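PDB 3NPK: geranyltranstransferase from Campylobacter jejuni, which probably condenses geranyl diphosphate with isopentenyl diphosphate to make farnesyl diphosphate, releasing pyrophosphate, as a prenyltransferase of isoprenoid biosynthesis. Local coordinates for residues L5-P18 with L35-S49. Residues are numbered along the deposited sequence; the frame is centred on the assembly and turned at random.
Sequences LKELFIHHLEKNLP and LKAGGKHFRAQLLLS. With PPV (pyrophosphate), chain C.
Leu5 O takes an N-H from Gln45 NE2 (3.1 Å), which arrives above the carbonyl plane while Phe9 N bonds the same oxygen from the opposite face. Gln45 reaches it by folding back at chi2 (-54°), and its amide also brushes Phe9 CB. Phe9 meets both the start of helix 42-54 and the residue before it: Ala44 CB sits over one ring face, 3.8 Å from the centroid, in a CH-pi contact, and the ring edge points at the face of His41 in a T-shaped stack with planes at 79°. Gly39 O lies over the other face of that imidazole, and Ile10 CG1 meets its edge in plane, so the N-cap residue His41 is enclosed on three sides. Leu13 CD1 touches His41 CE1 and Leu35 O, while one water bridges Glu14 OE2 and Lys36 O. Beyond the helix, Leu17 CD1 lies across the Lys36 chain at CD (3.7 Å), and Pro18 CD packs against Leu35 CD1 (3.6 Å). The loop ending at His41 carries part of the pyrophosphate site: Lys40 N and NZ both bind O32. In this largely helical prenyltransferase fold, helix 5-14 crosses residues 42-49 at 117°; Leu5 and Leu35 touch helix 59-80, Pro18 and Leu35 helix 103-122.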
loop_
_atom_site.group_PDB
_atom_site.type_symbol
_atom_site.label_atom_id
_atom_site.label_comp_id
_atom_site.label_asym_id
_atom_site.label_seq_id
_atom_site.Cartn_x
_atom_site.Cartn_y
_atom_site.Cartn_z
ATOM N N LEU A 5 -18.399 19.491 -7.673
ATOM C CA LEU A 5 -17.306 18.660 -7.179
ATOM C C LEU A 5 -17.386 17.231 -7.686
ATOM O O LEU A 5 -16.364 16.598 -7.893
ATOM C CB LEU A 5 -17.280 18.656 -5.642
ATOM C CG LEU A 5 -17.044 20.025 -4.996
ATOM C CD1 LEU A 5 -16.985 19.958 -3.452
ATOM C CD2 LEU A 5 -15.798 20.666 -5.560
ATOM N N LYS A 6 -18.600 16.724 -7.870
ATOM C CA LYS A 6 -18.771 15.366 -8.373
ATOM C C LYS A 6 -18.141 15.235 -9.758
ATOM O O LYS A 6 -17.343 14.316 -10.016
ATOM C CB LYS A 6 -20.257 15.017 -8.448
ATOM C CG LYS A 6 -20.558 13.710 -9.133
ATOM C CD LYS A 6 -22.067 13.495 -9.222
ATOM C CE LYS A 6 -22.402 12.035 -9.464
ATOM N NZ LYS A 6 -21.826 11.542 -10.730
ATOM N N GLU A 7 -18.501 16.157 -10.650
ATOM C CA GLU A 7 -18.003 16.105 -12.018
ATOM C C GLU A 7 -16.517 16.456 -12.084
ATOM O O GLU A 7 -15.759 15.854 -12.847
ATOM C CB GLU A 7 -18.829 17.010 -12.934
ATOM C CG GLU A 7 -20.251 16.502 -13.124
ATOM C CD GLU A 7 -20.304 15.010 -13.472
ATOM O OE1 GLU A 7 -19.551 14.566 -14.375
ATOM O OE2 GLU A 7 -21.101 14.279 -12.841
ATOM N N LEU A 8 -16.099 17.414 -11.258
ATOM C CA LEU A 8 -14.697 17.787 -11.188
ATOM C C LEU A 8 -13.848 16.572 -10.844
ATOM O O LEU A 8 -12.832 16.307 -11.489
ATOM C CB LEU A 8 -14.489 18.881 -10.145
ATOM C CG LEU A 8 -13.067 19.418 -10.003
ATOM C CD1 LEU A 8 -12.693 20.272 -11.200
ATOM C CD2 LEU A 8 -12.935 20.226 -8.718
ATOM N N PHE A 9 -14.255 15.830 -9.816
ATOM C CA PHE A 9 -13.497 14.634 -9.441
ATOM C C PHE A 9 -13.528 13.505 -10.502
ATOM O O PHE A 9 -12.499 12.882 -10.796
ATOM C CB PHE A 9 -13.926 14.060 -8.091
ATOM C CG PHE A 9 -13.097 12.888 -7.704
ATOM C CD1 PHE A 9 -11.753 13.072 -7.381
ATOM C CD2 PHE A 9 -13.600 11.591 -7.786
ATOM C CE1 PHE A 9 -10.931 11.996 -7.087
ATOM C CE2 PHE A 9 -12.786 10.503 -7.484
ATOM C CZ PHE A 9 -11.449 10.704 -7.126
ATOM N N ILE A 10 -14.693 13.244 -11.083
ATOM C CA ILE A 10 -14.754 12.241 -12.141
ATOM C C ILE A 10 -13.806 12.586 -13.297
ATOM O O ILE A 10 -13.096 11.725 -13.809
ATOM C CB ILE A 10 -16.180 12.078 -12.669
ATOM C CG1 ILE A 10 -17.043 11.417 -11.587
ATOM C CG2 ILE A 10 -16.181 11.223 -13.949
ATOM C CD1 ILE A 10 -18.521 11.465 -11.867
ATOM N N HIS A 11 -13.802 13.850 -13.709
ATOM C CA HIS A 11 -12.923 14.282 -14.785
ATOM C C HIS A 11 -11.453 14.082 -14.374
ATOM O O HIS A 11 -10.626 13.625 -15.169
ATOM C CB HIS A 11 -13.226 15.744 -15.115
ATOM C CG HIS A 11 -12.414 16.298 -16.240
ATOM N ND1 HIS A 11 -12.727 16.077 -17.565
ATOM C CD2 HIS A 11 -11.315 17.091 -16.239
ATOM C CE1 HIS A 11 -11.847 16.698 -18.332
ATOM N NE2 HIS A 11 -10.981 17.319 -17.551
ATOM N N HIS A 12 -11.136 14.384 -13.117
ATOM C CA HIS A 12 -9.767 14.215 -12.632
ATOM C C HIS A 12 -9.357 12.745 -12.655
ATOM O O HIS A 12 -8.269 12.404 -13.110
ATOM C CB HIS A 12 -9.633 14.790 -11.221
ATOM C CG HIS A 12 -8.224 14.859 -10.725
ATOM N ND1 HIS A 12 -7.339 15.829 -11.140
ATOM C CD2 HIS A 12 -7.542 14.073 -9.852
ATOM C CE1 HIS A 12 -6.181 15.657 -10.526
ATOM N NE2 HIS A 12 -6.272 14.593 -9.746
ATOM N N LEU A 13 -10.242 11.876 -12.170
ATOM C CA LEU A 13 -9.971 10.445 -12.152
ATOM C C LEU A 13 -9.739 9.937 -13.571
ATOM O O LEU A 13 -8.791 9.196 -13.831
ATOM C CB LEU A 13 -11.135 9.699 -11.490
ATOM C CG LEU A 13 -11.063 8.163 -11.421
ATOM C CD1 LEU A 13 -11.893 7.631 -10.247
ATOM C CD2 LEU A 13 -11.528 7.533 -12.712
ATOM N N GLU A 14 -10.589 10.354 -14.498
ATOM C CA GLU A 14 -10.486 9.826 -15.848
ATOM C C GLU A 14 -9.191 10.223 -16.572
ATOM O O GLU A 14 -8.739 9.510 -17.465
ATOM C CB GLU A 14 -11.750 10.163 -16.643
ATOM C CG GLU A 14 -12.939 9.383 -16.073
ATOM C CD GLU A 14 -14.249 9.605 -16.795
ATOM O OE1 GLU A 14 -14.346 10.550 -17.601
ATOM O OE2 GLU A 14 -15.197 8.833 -16.525
ATOM N N LYS A 15 -8.568 11.327 -16.169
ATOM C CA LYS A 15 -7.295 11.706 -16.783
ATOM C C LYS A 15 -6.077 11.344 -15.930
ATOM O O LYS A 15 -4.944 11.726 -16.247
ATOM C CB LYS A 15 -7.285 13.182 -17.162
ATOM C CG LYS A 15 -7.422 14.104 -15.999
ATOM C CD LYS A 15 -7.930 15.457 -16.470
ATOM C CE LYS A 15 -7.050 16.548 -15.940
ATOM N NZ LYS A 15 -5.682 16.343 -16.497
ATOM N N ASN A 16 -6.321 10.584 -14.863
ATOM C CA ASN A 16 -5.263 10.159 -13.959
ATOM C C ASN A 16 -5.317 8.663 -13.675
ATOM O O ASN A 16 -4.985 8.215 -12.581
ATOM C CB ASN A 16 -5.321 10.975 -12.657
ATOM C CG ASN A 16 -4.744 12.358 -12.840
ATOM O OD1 ASN A 16 -3.519 12.522 -12.898
ATOM N ND2 ASN A 16 -5.620 13.353 -12.989
ATOM N N LEU A 17 -5.737 7.882 -14.663
ATOM C CA LEU A 17 -5.797 6.443 -14.460
ATOM C C LEU A 17 -4.368 5.920 -14.384
ATOM O O LEU A 17 -3.530 6.260 -15.218
ATOM C CB LEU A 17 -6.538 5.768 -15.617
ATOM C CG LEU A 17 -8.012 6.172 -15.695
ATOM C CD1 LEU A 17 -8.608 5.746 -17.051
ATOM C CD2 LEU A 17 -8.823 5.587 -14.517
ATOM N N PRO A 18 -4.072 5.107 -13.370
ATOM C CA PRO A 18 -2.698 4.615 -13.231
ATOM C C PRO A 18 -2.360 3.665 -14.375
ATOM O O PRO A 18 -3.171 2.814 -14.736
ATOM C CB PRO A 18 -2.708 3.856 -11.893
ATOM C CG PRO A 18 -4.106 3.789 -11.456
ATOM C CD PRO A 18 -4.994 4.558 -12.362
ATOM N N LEU A 35 -11.950 1.467 -11.444
ATOM C CA LEU A 35 -11.949 2.900 -11.179
ATOM C C LEU A 35 -12.956 3.609 -12.065
ATOM O O LEU A 35 -13.640 4.538 -11.626
ATOM C CB LEU A 35 -10.552 3.476 -11.401
ATOM C CG LEU A 35 -9.500 3.031 -10.383
ATOM C CD1 LEU A 35 -8.134 3.472 -10.886
ATOM C CD2 LEU A 35 -9.803 3.647 -9.012
ATOM N N LYS A 36 -13.044 3.168 -13.316
ATOM C CA LYS A 36 -13.928 3.801 -14.285
ATOM C C LYS A 36 -15.363 3.313 -14.209
ATOM O O LYS A 36 -16.283 4.037 -14.602
ATOM C CB LYS A 36 -13.408 3.562 -15.700
ATOM C CG LYS A 36 -12.225 4.428 -16.062
ATOM C CD LYS A 36 -12.087 4.552 -17.579
ATOM C CE LYS A 36 -11.378 3.349 -18.170
ATOM N NZ LYS A 36 -11.516 3.278 -19.655
ATOM N N ALA A 37 -15.552 2.088 -13.720
ATOM C CA ALA A 37 -16.844 1.395 -13.828
ATOM C C ALA A 37 -17.922 2.076 -13.007
ATOM O O ALA A 37 -19.101 2.104 -13.384
ATOM C CB ALA A 37 -16.704 -0.057 -13.391
ATOM N N GLY A 38 -17.528 2.623 -11.871
ATOM C CA GLY A 38 -18.503 3.235 -11.003
ATOM C C GLY A 38 -17.888 3.624 -9.690
ATOM O O GLY A 38 -16.662 3.661 -9.548
ATOM N N GLY A 39 -18.756 3.898 -8.724
ATOM C CA GLY A 39 -18.331 4.394 -7.434
ATOM C C GLY A 39 -18.987 5.737 -7.208
ATOM O O GLY A 39 -18.939 6.620 -8.069
ATOM N N LYS A 40 -19.608 5.897 -6.048
ATOM C CA LYS A 40 -20.249 7.160 -5.707
ATOM C C LYS A 40 -19.236 8.238 -5.309
ATOM O O LYS A 40 -19.585 9.421 -5.221
ATOM C CB LYS A 40 -21.280 6.943 -4.596
ATOM C CG LYS A 40 -22.424 6.014 -5.002
ATOM C CD LYS A 40 -23.361 5.704 -3.826
ATOM C CE LYS A 40 -22.729 4.742 -2.818
ATOM N NZ LYS A 40 -22.352 3.433 -3.437
ATOM N N HIS A 41 -17.988 7.819 -5.097
ATOM C CA HIS A 41 -16.899 8.715 -4.670
ATOM C C HIS A 41 -17.222 9.483 -3.411
ATOM O O HIS A 41 -16.798 10.630 -3.259
ATOM C CB HIS A 41 -16.509 9.720 -5.750
ATOM C CG HIS A 41 -16.166 9.096 -7.058
ATOM N ND1 HIS A 41 -15.518 7.883 -7.176
ATOM C CD2 HIS A 41 -16.379 9.534 -8.318
ATOM C CE1 HIS A 41 -15.357 7.598 -8.458
ATOM N NE2 HIS A 41 -15.870 8.584 -9.170
ATOM N N PHE A 42 -17.967 8.855 -2.513
ATOM C CA PHE A 42 -18.368 9.483 -1.254
ATOM C C PHE A 42 -17.141 9.977 -0.476
ATOM O O PHE A 42 -17.128 11.102 0.034
ATOM C CB PHE A 42 -19.190 8.461 -0.441
ATOM C CG PHE A 42 -19.571 8.910 0.945
ATOM C CD1 PHE A 42 -20.483 9.946 1.139
ATOM C CD2 PHE A 42 -19.059 8.260 2.058
ATOM C CE1 PHE A 42 -20.852 10.333 2.432
ATOM C CE2 PHE A 42 -19.421 8.644 3.339
ATOM C CZ PHE A 42 -20.312 9.676 3.528
ATOM N N ARG A 43 -16.104 9.150 -0.389
ATOM C CA ARG A 43 -14.934 9.547 0.386
ATOM C C ARG A 43 -14.212 10.737 -0.256
ATOM O O ARG A 43 -13.881 11.723 0.427
ATOM C CB ARG A 43 -14.006 8.351 0.586
ATOM C CG ARG A 43 -14.677 7.276 1.435
ATOM C CD ARG A 43 -14.100 5.883 1.240
ATOM N NE ARG A 43 -14.881 4.881 1.976
ATOM C CZ ARG A 43 -16.043 4.370 1.566
ATOM N NH1 ARG A 43 -16.571 4.741 0.405
ATOM N NH2 ARG A 43 -16.684 3.468 2.315
ATOM N N ALA A 44 -13.955 10.651 -1.557
ATOM C CA ALA A 44 -13.416 11.800 -2.292
ATOM C C ALA A 44 -14.248 13.058 -2.045
ATOM O O ALA A 44 -13.703 14.137 -1.792
ATOM C CB ALA A 44 -13.367 11.497 -3.794
ATOM N N GLN A 45 -15.568 12.928 -2.129
ATOM C CA GLN A 45 -16.442 14.096 -1.992
ATOM C C GLN A 45 -16.452 14.696 -0.587
ATOM O O GLN A 45 -16.552 15.928 -0.432
ATOM C CB GLN A 45 -17.859 13.797 -2.480
ATOM C CG GLN A 45 -17.915 13.493 -3.993
ATOM C CD GLN A 45 -17.266 14.599 -4.809
ATOM O OE1 GLN A 45 -17.364 15.772 -4.458
ATOM N NE2 GLN A 45 -16.586 14.232 -5.886
ATOM N N LEU A 46 -16.336 13.854 0.438
ATOM C CA LEU A 46 -16.188 14.376 1.801
ATOM C C LEU A 46 -14.935 15.234 1.909
ATOM O O LEU A 46 -14.977 16.345 2.441
ATOM C CB LEU A 46 -16.115 13.238 2.817
ATOM C CG LEU A 46 -17.418 12.479 3.081
ATOM C CD1 LEU A 46 -17.082 11.292 3.956
ATOM C CD2 LEU A 46 -18.456 13.385 3.742
ATOM N N LEU A 47 -13.819 14.732 1.384
ATOM C CA LEU A 47 -12.561 15.463 1.465
ATOM C C LEU A 47 -12.672 16.781 0.701
ATOM O O LEU A 47 -12.288 17.847 1.207
ATOM C CB LEU A 47 -11.413 14.616 0.902
ATOM C CG LEU A 47 -10.038 15.295 0.915
ATOM C CD1 LEU A 47 -8.923 14.279 1.090
ATOM C CD2 LEU A 47 -9.769 16.134 -0.348
ATOM N N LEU A 48 -13.181 16.717 -0.526
ATOM C CA LEU A 48 -13.228 17.914 -1.369
ATOM C C LEU A 48 -14.201 18.947 -0.808
ATOM O O LEU A 48 -13.999 20.151 -0.981
ATOM C CB LEU A 48 -13.604 17.545 -2.806
ATOM C CG LEU A 48 -12.569 16.672 -3.524
ATOM C CD1 LEU A 48 -13.164 16.112 -4.823
ATOM C CD2 LEU A 48 -11.288 17.479 -3.789
ATOM N N SER A 49 -15.247 18.489 -0.121
ATOM C CA SER A 49 -16.222 19.408 0.472
ATOM C C SER A 49 -15.549 20.206 1.583
ATOM O O SER A 49 -15.730 21.434 1.687
ATOM C CB SER A 49 -17.426 18.649 1.046
ATOM O OG SER A 49 -18.206 18.023 0.032
HETATM O O11 PPV C . -18.960 0.534 -0.591
HETATM P P1 PPV C . -19.517 1.889 -1.349
HETATM O O21 PPV C . -21.131 2.092 -1.106
HETATM O O31 PPV C . -18.828 3.077 -0.841
HETATM O OPP PPV C . -19.303 1.599 -2.949
HETATM P P2 PPV C . -18.834 2.626 -4.136
HETATM O O12 PPV C . -18.936 1.665 -5.472
HETATM O O22 PPV C . -17.268 3.027 -3.963
HETATM O O32 PPV C . -19.729 3.790 -4.255
HETATM O O HOH W 1 -15.998 7.153 -14.403
#